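Local coordinates for endolysin (Escherichia coli O157 typing phage 15, PDB 7M5I), which probably cleaves the beta-1,4 linkages of host peptidoglycan as a phage lysozyme, helping to burst the bacterial cell and release new virus particles, at residues K18-E24 / I37-T41; L25-E29 / V49-I55. All coordinates share one frame; numbering follows the deposited sequence.

Contact 1: residues K18-E24 / I37-T41; sequences KFFEGLE and IGYGT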
ATOM      1  N   LYS A  18      -6.135   1.200  -5.544  1.00 22.42           N
ATOM      2  CA  LYS A  18      -7.080   0.386  -6.359  1.00 22.21           C
ATOM      3  C   LYS A  18      -6.323  -0.140  -7.573  1.00 22.07           C
ATOM      4  O   LYS A  18      -6.494  -1.304  -7.956  1.00 23.83           O
ATOM      5  CB  LYS A  18      -8.309   1.196  -6.770  1.00 22.20           C
ATOM      6  CG  LYS A  18      -9.282   1.516  -5.649  1.00 21.81           C
ATOM      7  CD  LYS A  18     -10.367   2.419  -6.155  1.00 23.95           C
ATOM      8  CE  LYS A  18     -11.481   2.687  -5.181  1.00 25.41           C
ATOM      9  NZ  LYS A  18     -12.311   3.799  -5.668  1.00 28.23           N
ATOM     10  N   PHE A  19      -5.612   0.734  -8.261  1.00 21.95           N
ATOM     11  CA  PHE A  19      -4.882   0.417  -9.508  1.00 21.62           C
ATOM     12  C   PHE A  19      -3.840  -0.672  -9.253  1.00 22.67           C
ATOM     13  O   PHE A  19      -3.727  -1.665  -9.998  1.00 21.99           O
ATOM     14  CB  PHE A  19      -4.271   1.693 -10.026  1.00 23.04           C
ATOM     15  CG  PHE A  19      -3.431   1.497 -11.269  1.00 21.99           C
ATOM     16  CD1 PHE A  19      -2.106   1.155 -11.185  1.00 24.43           C
ATOM     17  CD2 PHE A  19      -4.002   1.658 -12.508  1.00 28.94           C
ATOM     18  CE1 PHE A  19      -1.347   0.983 -12.344  1.00 26.70           C
ATOM     19  CE2 PHE A  19      -3.238   1.489 -13.669  1.00 30.74           C
ATOM     20  CZ  PHE A  19      -1.931   1.100 -13.568  1.00 28.18           C
ATOM     21  N   PHE A  20      -3.093  -0.554  -8.151  1.00 23.54           N
ATOM     22  CA  PHE A  20      -2.052  -1.536  -7.770  1.00 22.92           C
ATOM     23  C   PHE A  20      -2.645  -2.909  -7.394  1.00 24.76           C
ATOM     24  O   PHE A  20      -2.008  -3.969  -7.701  1.00 24.51           O
ATOM     25  CB  PHE A  20      -1.197  -1.018  -6.609  1.00 23.44           C
ATOM     26  CG  PHE A  20      -0.405   0.222  -6.928  1.00 23.08           C
ATOM     27  CD1 PHE A  20       0.212   0.413  -8.186  1.00 25.74           C
ATOM     28  CD2 PHE A  20      -0.218   1.186  -5.950  1.00 25.20           C
ATOM     29  CE1 PHE A  20       0.923   1.571  -8.445  1.00 27.54           C
ATOM     30  CE2 PHE A  20       0.494   2.345  -6.216  1.00 25.16           C
ATOM     31  CZ  PHE A  20       1.056   2.550  -7.459  1.00 27.48           C
ATOM     32  N   GLU A  21      -3.839  -2.934  -6.800  1.00 23.51           N
ATOM     33  CA  GLU A  21      -4.454  -4.186  -6.310  1.00 24.81           C
ATOM     34  C   GLU A  21      -5.176  -4.896  -7.462  1.00 25.43           C
ATOM     35  O   GLU A  21      -5.339  -6.156  -7.398  1.00 26.55           O
ATOM     36  CB  GLU A  21      -5.419  -3.917  -5.161  1.00 27.28           C
ATOM     37  CG  GLU A  21      -4.747  -3.407  -3.893  1.00 30.92           C
ATOM     38  CD  GLU A  21      -3.841  -4.418  -3.200  1.00 36.86           C
ATOM     39  OE1 GLU A  21      -3.990  -5.640  -3.435  1.00 38.31           O
ATOM     40  OE2 GLU A  21      -2.851  -3.976  -2.629  1.00 46.72           O
ATOM     41  N   GLY A  22      -5.763  -4.159  -8.375  1.00 22.84           N
ATOM     42  CA  GLY A  22      -6.730  -4.694  -9.341  1.00 22.89           C
ATOM     43  C   GLY A  22      -8.068  -4.968  -8.640  1.00 22.35           C
ATOM     44  O   GLY A  22      -8.203  -4.709  -7.427  1.00 21.94           O
ATOM     45  N   LEU A  23      -9.090  -5.339  -9.403  1.00 22.31           N
ATOM     46  CA  LEU A  23     -10.463  -5.517  -8.879  1.00 20.90           C
ATOM     47  C   LEU A  23     -11.046  -6.841  -9.339  1.00 22.28           C
ATOM     48  O   LEU A  23     -11.107  -7.062 -10.549  1.00 24.07           O
ATOM     49  CB  LEU A  23     -11.386  -4.398  -9.354  1.00 20.46           C
ATOM     50  CG  LEU A  23     -12.828  -4.485  -8.858  1.00 22.50           C
ATOM     51  CD1 LEU A  23     -12.971  -4.515  -7.354  1.00 22.73           C
ATOM     52  CD2 LEU A  23     -13.658  -3.349  -9.375  1.00 23.74           C
ATOM     53  N   GLU A  24     -11.562  -7.655  -8.420  1.00 20.54           N
ATOM     54  CA  GLU A  24     -12.399  -8.783  -8.853  1.00 22.66           C
ATOM     55  C   GLU A  24     -13.654  -8.746  -8.010  1.00 21.91           C
ATOM     56  O   GLU A  24     -13.505  -8.579  -6.759  1.00 24.58           O
ATOM     57  CB  GLU A  24     -11.703 -10.118  -8.663  1.00 25.49           C
ATOM     58  CG  GLU A  24     -10.514 -10.291  -9.561  1.00 26.27           C
ATOM     59  CD  GLU A  24     -10.716 -10.342 -11.059  1.00 30.59           C
ATOM     60  OE1 GLU A  24     -11.850 -10.573 -11.571  1.00 35.53           O
ATOM     61  OE2 GLU A  24      -9.710  -9.990 -11.704  1.00 33.88           O
ATOM     62  N   ILE A  37     -10.981 -10.952  -2.587  1.00 22.20           N
ATOM     63  CA  ILE A  37     -12.103 -10.335  -3.330  1.00 20.88           C
ATOM     64  C   ILE A  37     -11.891  -8.813  -3.372  1.00 21.87           C
ATOM     65  O   ILE A  37     -11.136  -8.251  -2.580  1.00 21.65           O
ATOM     66  CB  ILE A  37     -13.469 -10.707  -2.719  1.00 21.06           C
ATOM     67  CG1 ILE A  37     -14.625 -10.598  -3.736  1.00 21.93           C
ATOM     68  CG2 ILE A  37     -13.737  -9.888  -1.453  1.00 22.08           C
ATOM     69  CD1 ILE A  37     -15.925 -11.227  -3.285  1.00 23.65           C
ATOM     70  N   GLY A  38     -12.574  -8.147  -4.299  1.00 20.46           N
ATOM     71  CA  GLY A  38     -12.522  -6.691  -4.384  1.00 21.15           C
ATOM     72  C   GLY A  38     -11.124  -6.224  -4.782  1.00 20.95           C
ATOM     73  O   GLY A  38     -10.476  -6.820  -5.685  1.00 19.65           O
ATOM     74  N   TYR A  39     -10.631  -5.189  -4.107  1.00 21.82           N
ATOM     75  CA  TYR A  39      -9.286  -4.618  -4.309  1.00 21.20           C
ATOM     76  C   TYR A  39      -8.291  -5.267  -3.357  1.00 22.69           C
ATOM     77  O   TYR A  39      -7.720  -4.562  -2.471  1.00 24.28           O
ATOM     78  CB  TYR A  39      -9.304  -3.105  -4.131  1.00 20.84           C
ATOM     79  CG  TYR A  39     -10.268  -2.374  -5.044  1.00 20.23           C
ATOM     80  CD1 TYR A  39      -9.926  -2.129  -6.390  1.00 20.03           C
ATOM     81  CD2 TYR A  39     -11.451  -1.847  -4.581  1.00 21.55           C
ATOM     82  CE1 TYR A  39     -10.757  -1.384  -7.210  1.00 20.19           C
ATOM     83  CE2 TYR A  39     -12.326  -1.162  -5.413  1.00 20.68           C
ATOM     84  CZ  TYR A  39     -11.965  -0.899  -6.741  1.00 21.74           C
ATOM     85  OH  TYR A  39     -12.772  -0.210  -7.614  1.00 22.58           O
ATOM     86  N   GLY A  40      -8.123  -6.586  -3.483  1.00 22.08           N
ATOM     87  CA  GLY A  40      -7.115  -7.323  -2.692  1.00 25.97           C
ATOM     88  C   GLY A  40      -7.531  -7.566  -1.235  1.00 26.63           C
ATOM     89  O   GLY A  40      -6.686  -7.860  -0.376  1.00 28.78           O
ATOM     90  N   THR A  41      -8.800  -7.515  -0.968  1.00 24.62           N
ATOM     91  CA  THR A  41      -9.365  -7.721   0.364  1.00 24.90           C
ATOM     92  C   THR A  41      -9.319  -9.216   0.714  1.00 25.97           C
ATOM     93  O   THR A  41      -9.804 -10.030  -0.080  1.00 25.03           O
ATOM     94  CB  THR A  41     -10.802  -7.206   0.443  1.00 26.54           C
ATOM     95  OG1 THR A  41     -10.749  -5.802   0.207  1.00 27.06           O
ATOM     96  CG2 THR A  41     -11.475  -7.471   1.793  1.00 26.27           C
TER
HETATM   97  O   HOH W   1      -7.897  -8.008  -6.246  1.00 38.47           O
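Glu24 and Gly38 form an antiparallel hydrogen-bonded pair that ties the chain leaving helix 11-21 to the end of strand 35-38. Gly38 N donates to Glu24 O at 2.7 Å, almost in line with the carbonyl bond although the N-H itself is bent (137°), whereas Glu24 N reaches Gly38 O at 3.1 Å from above the carbonyl plane. Gly38 O also accepts a bond from a water and a CA-H...O contact from Leu23. Gly22, two residues before Glu24, is the first to leave the helix, with positive phi, and its carbonyl oxygen receives Tyr39 CA in another CA-H...O contact (3.3 Å).

Tyr39 carries most of the side-chain contact, its ring held between two aliphatic groups. Leu23 CD1 sits 3.7 Å from the ring centroid over one face, and Lys18 CG lies 3.6 Å from it over the opposite face, both as CH-pi contacts. Lys18 runs extended beyond CG, so that CD and CE continue across the ring while NZ goes on to a salt bridge with Glu61. Glu21, a predicted catalytic residue, packs CB and CG against the Tyr39 carbonyl; a bend at chi2 (-67°) brings OE1 to 3.6 Å from Gly40 CA.

As in related phage lysozymes, the helix ending in this glutamate leads into a beta hairpin, joined here to the helix end. Helix 57-78 adjoins the sandwiched ring, Ala60 touching both Leu23 and Tyr39 and Leu64 touching Lys18. Helix 85-98 meets Glu21 through Tyr96, and Ile37 points away from residues 18-24 and packs on Val49 and Ile55.

Contact 2: residues L25-E29 / V49-I55; sequences LEAYE and VKMGMKI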
ATOM      1  N   LEU A  25     -14.793  -8.936  -8.618  1.00 20.35           N
ATOM      2  CA  LEU A  25     -16.055  -8.933  -7.826  1.00 21.09           C
ATOM      3  C   LEU A  25     -16.432 -10.335  -7.331  1.00 22.67           C
ATOM      4  O   LEU A  25     -17.358 -10.426  -6.569  1.00 27.15           O
ATOM      5  CB  LEU A  25     -17.193  -8.320  -8.613  1.00 21.79           C
ATOM      6  CG  LEU A  25     -17.037  -6.851  -8.992  1.00 21.80           C
ATOM      7  CD1 LEU A  25     -18.319  -6.308  -9.620  1.00 23.82           C
ATOM      8  CD2 LEU A  25     -16.555  -6.014  -7.812  1.00 22.90           C
ATOM      9  N   GLU A  26     -15.835 -11.375  -7.896  1.00 23.90           N
ATOM     10  CA  GLU A  26     -16.008 -12.751  -7.401  1.00 26.31           C
ATOM     11  C   GLU A  26     -14.737 -13.174  -6.684  1.00 24.43           C
ATOM     12  O   GLU A  26     -13.608 -12.882  -7.163  1.00 24.71           O
ATOM     13  CB  GLU A  26     -16.256 -13.761  -8.519  1.00 31.02           C
ATOM     14  CG  GLU A  26     -17.420 -13.468  -9.421  1.00 38.80           C
ATOM     15  CD  GLU A  26     -17.827 -14.664 -10.303  1.00 49.29           C
ATOM     16  OE1 GLU A  26     -18.521 -14.439 -11.343  1.00 51.92           O
ATOM     17  OE2 GLU A  26     -17.414 -15.837  -9.971  1.00 55.02           O
ATOM     18  N   ALA A  27     -14.923 -13.833  -5.543  1.00 23.94           N
ATOM     19  CA  ALA A  27     -13.800 -14.357  -4.750  1.00 24.26           C
ATOM     20  C   ALA A  27     -12.927 -15.265  -5.636  1.00 24.66           C
ATOM     21  O   ALA A  27     -13.473 -16.037  -6.472  1.00 24.83           O
ATOM     22  CB  ALA A  27     -14.289 -15.067  -3.528  1.00 26.19           C
ATOM     23  N   TYR A  28     -11.638 -15.189  -5.419  1.00 23.64           N
ATOM     24  CA  TYR A  28     -10.660 -16.067  -6.107  1.00 26.35           C
ATOM     25  C   TYR A  28      -9.600 -16.415  -5.076  1.00 26.87           C
ATOM     26  O   TYR A  28      -9.288 -15.643  -4.150  1.00 25.67           O
ATOM     27  CB  TYR A  28     -10.024 -15.359  -7.322  1.00 27.19           C
ATOM     28  CG  TYR A  28      -9.189 -14.159  -7.006  1.00 28.11           C
ATOM     29  CD1 TYR A  28      -9.753 -12.913  -6.789  1.00 28.06           C
ATOM     30  CD2 TYR A  28      -7.803 -14.241  -6.904  1.00 31.56           C
ATOM     31  CE1 TYR A  28      -9.002 -11.774  -6.535  1.00 29.74           C
ATOM     32  CE2 TYR A  28      -7.037 -13.114  -6.603  1.00 32.75           C
ATOM     33  CZ  TYR A  28      -7.621 -11.866  -6.461  1.00 31.81           C
ATOM     34  OH  TYR A  28      -6.915 -10.732  -6.096  1.00 40.81           O
ATOM     35  N   GLU A  29      -8.969 -17.550  -5.316  1.00 29.56           N
ATOM     36  CA  GLU A  29      -7.847 -18.006  -4.500  1.00 31.37           C
ATOM     37  C   GLU A  29      -6.603 -17.412  -5.125  1.00 31.49           C
ATOM     38  O   GLU A  29      -6.375 -17.683  -6.287  1.00 31.67           O
ATOM     39  CB  GLU A  29      -7.910 -19.531  -4.481  1.00 35.61           C
ATOM     40  CG  GLU A  29      -6.741 -20.141  -3.782  1.00 40.52           C
ATOM     41  CD  GLU A  29      -6.886 -21.648  -3.572  1.00 45.77           C
ATOM     42  OE1 GLU A  29      -7.986 -22.074  -3.126  1.00 51.74           O
ATOM     43  OE2 GLU A  29      -5.887 -22.362  -3.823  1.00 52.08           O
ATOM     44  N   VAL A  49     -12.703 -13.651   3.835  1.00 28.92           N
ATOM     45  CA  VAL A  49     -13.362 -13.776   2.512  1.00 29.67           C
ATOM     46  C   VAL A  49     -13.591 -15.274   2.269  1.00 29.16           C
ATOM     47  O   VAL A  49     -12.735 -16.048   2.632  1.00 28.62           O
ATOM     48  CB  VAL A  49     -12.504 -13.105   1.410  1.00 28.28           C
ATOM     49  CG1 VAL A  49     -13.013 -13.478   0.021  1.00 28.74           C
ATOM     50  CG2 VAL A  49     -12.445 -11.598   1.655  1.00 30.01           C
ATOM     51  N   LYS A  50     -14.720 -15.624   1.667  1.00 31.25           N
ATOM     52  CA  LYS A  50     -15.101 -17.018   1.336  1.00 32.85           C
ATOM     53  C   LYS A  50     -15.261 -17.176  -0.184  1.00 33.12           C
ATOM     54  O   LYS A  50     -15.886 -16.307  -0.854  1.00 31.08           O
ATOM     55  CB  LYS A  50     -16.436 -17.388   1.966  1.00 34.18           C
ATOM     56  CG  LYS A  50     -16.471 -17.411   3.503  1.00 39.12           C
ATOM     57  CD  LYS A  50     -16.998 -16.103   4.062  1.00 40.28           C
ATOM     58  CE  LYS A  50     -17.140 -16.115   5.571  1.00 45.20           C
ATOM     59  NZ  LYS A  50     -17.141 -14.734   6.117  1.00 48.26           N
ATOM     60  N   MET A  51     -14.831 -18.333  -0.686  1.00 31.28           N
ATOM     61  CA  MET A  51     -15.062 -18.694  -2.084  1.00 30.23           C
ATOM     62  C   MET A  51     -16.574 -18.740  -2.332  1.00 29.21           C
ATOM     63  O   MET A  51     -17.387 -19.051  -1.419  1.00 30.03           O
ATOM     64  CB  MET A  51     -14.363 -20.035  -2.358  1.00 31.48           C
ATOM     65  CG  MET A  51     -12.851 -19.943  -2.224  1.00 30.57           C
ATOM     66  SD  MET A  51     -12.027 -18.761  -3.314  1.00 32.52           S
ATOM     67  CE  MET A  51     -12.427 -19.407  -4.936  1.00 34.01           C
ATOM     68  N   GLY A  52     -16.938 -18.410  -3.564  1.00 28.93           N
ATOM     69  CA  GLY A  52     -18.317 -18.284  -4.015  1.00 28.64           C
ATOM     70  C   GLY A  52     -18.916 -16.932  -3.736  1.00 28.55           C
ATOM     71  O   GLY A  52     -20.049 -16.702  -4.218  1.00 30.57           O
ATOM     72  N   MET A  53     -18.267 -16.051  -2.978  1.00 28.51           N
ATOM     73  CA  MET A  53     -18.876 -14.736  -2.663  1.00 28.47           C
ATOM     74  C   MET A  53     -18.811 -13.850  -3.909  1.00 27.33           C
ATOM     75  O   MET A  53     -17.837 -13.986  -4.707  1.00 25.35           O
ATOM     76  CB  MET A  53     -18.106 -13.992  -1.560  1.00 29.99           C
ATOM     77  CG  MET A  53     -18.514 -14.455  -0.171  1.00 34.79           C
ATOM     78  SD  MET A  53     -17.441 -13.511   1.007  1.00 38.22           S
ATOM     79  CE  MET A  53     -17.976 -11.840   0.613  1.00 37.87           C
ATOM     80  N   LYS A  54     -19.810 -12.986  -4.045  1.00 27.93           N
ATOM     81  CA  LYS A  54     -19.842 -11.931  -5.101  1.00 29.12           C
ATOM     82  C   LYS A  54     -20.223 -10.633  -4.426  1.00 27.20           C
ATOM     83  O   LYS A  54     -21.122 -10.628  -3.561  1.00 28.05           O
ATOM     84  CB  LYS A  54     -20.841 -12.267  -6.197  1.00 36.86           C
ATOM     85  CG  LYS A  54     -20.377 -13.400  -7.098  1.00 47.76           C
ATOM     86  CD  LYS A  54     -21.415 -13.861  -8.107  1.00 58.90           C
ATOM     87  CE  LYS A  54     -20.989 -15.142  -8.815  1.00 67.40           C
ATOM     88  NZ  LYS A  54     -22.047 -15.601  -9.749  1.00 73.06           N
ATOM     89  N   ILE A  55     -19.553  -9.564  -4.781  1.00 23.89           N
ATOM     90  CA  ILE A  55     -19.768  -8.240  -4.182  1.00 24.49           C
ATOM     91  C   ILE A  55     -19.944  -7.230  -5.323  1.00 25.08           C
ATOM     92  O   ILE A  55     -19.575  -7.541  -6.464  1.00 24.71           O
ATOM     93  CB  ILE A  55     -18.616  -7.835  -3.237  1.00 25.14           C
ATOM     94  CG1 ILE A  55     -17.254  -7.758  -3.922  1.00 24.95           C
ATOM     95  CG2 ILE A  55     -18.608  -8.752  -2.025  1.00 27.07           C
ATOM     96  CD1 ILE A  55     -16.191  -7.132  -3.004  1.00 24.20           C
TER
HETATM   97  O   HOH W   2     -15.599 -17.664  -5.937  1.00 29.21           O
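Ala27 CB fits into the bend of the 49-55 loop, with Val49 CG1 at 4.1 Å and Met53 CB slightly farther away. Met53 also packs on Ile37, so the loop lies against one side of the 27-29/35-38 hairpin. The methyl of Ala27 also approaches Lys50 O to 3.4 Å, just where the type II turn from Lys50 to Met53 begins. Met51 reaches back over strand 27-29: with chi2 and chi3 both near -60°, its chain folds so that SD lies 3.8 Å from Tyr28 C and CE a similar distance from Ala27 O. At the other end, Leu25 packs its CB against Ile55 O, and its CD2 makes a looser contact with Ile55 CG1.

Two backbone bonds flank Glu26 and Lys54. Ala27 N donates to Met53 O at 3.0 Å, nearly straight (170°), and Ile55 N donates to Leu25 O. Past Ala27, a water bridges the two segments, donating to Ala27 O and accepting from Gly52 N. Glu26 and Lys54 then extend side by side in the same direction; Lys54 CE comes within 3.5 Å of Glu26 CD, but NZ stays 4.0 Å from OE1, beyond a salt bridge.

The chemistry thus implies a surface junction in which main-chain bonds, a bridging water and a small apolar patch fix the loop to the strand, while the exposed Glu26-Lys54 pair probably adds a modest electrostatic attraction.

The centres of the two contacts are about 12 Å apart; their first segments are continuous in the chain, and the segments of the two contacts alternate along it. Ile37 joins them: its CD1 reaches from contact 1 into contact 2, 3.6 Å from Ala27 N and from Met53 O. A second junction places Thr41 O 3.5 Å from Val49 CG2. Strands 27-29 and 35-38, one from each contact, are antiparallel neighbours in the same sheet. Glu21, predicted to be catalytic, belongs to contact 1, whereas contact 2 comes near the site through Tyr28, its side chain about 4 Å from that of Asp30, which directly follows residues 25-29 and lies about 8 Å from Gly40.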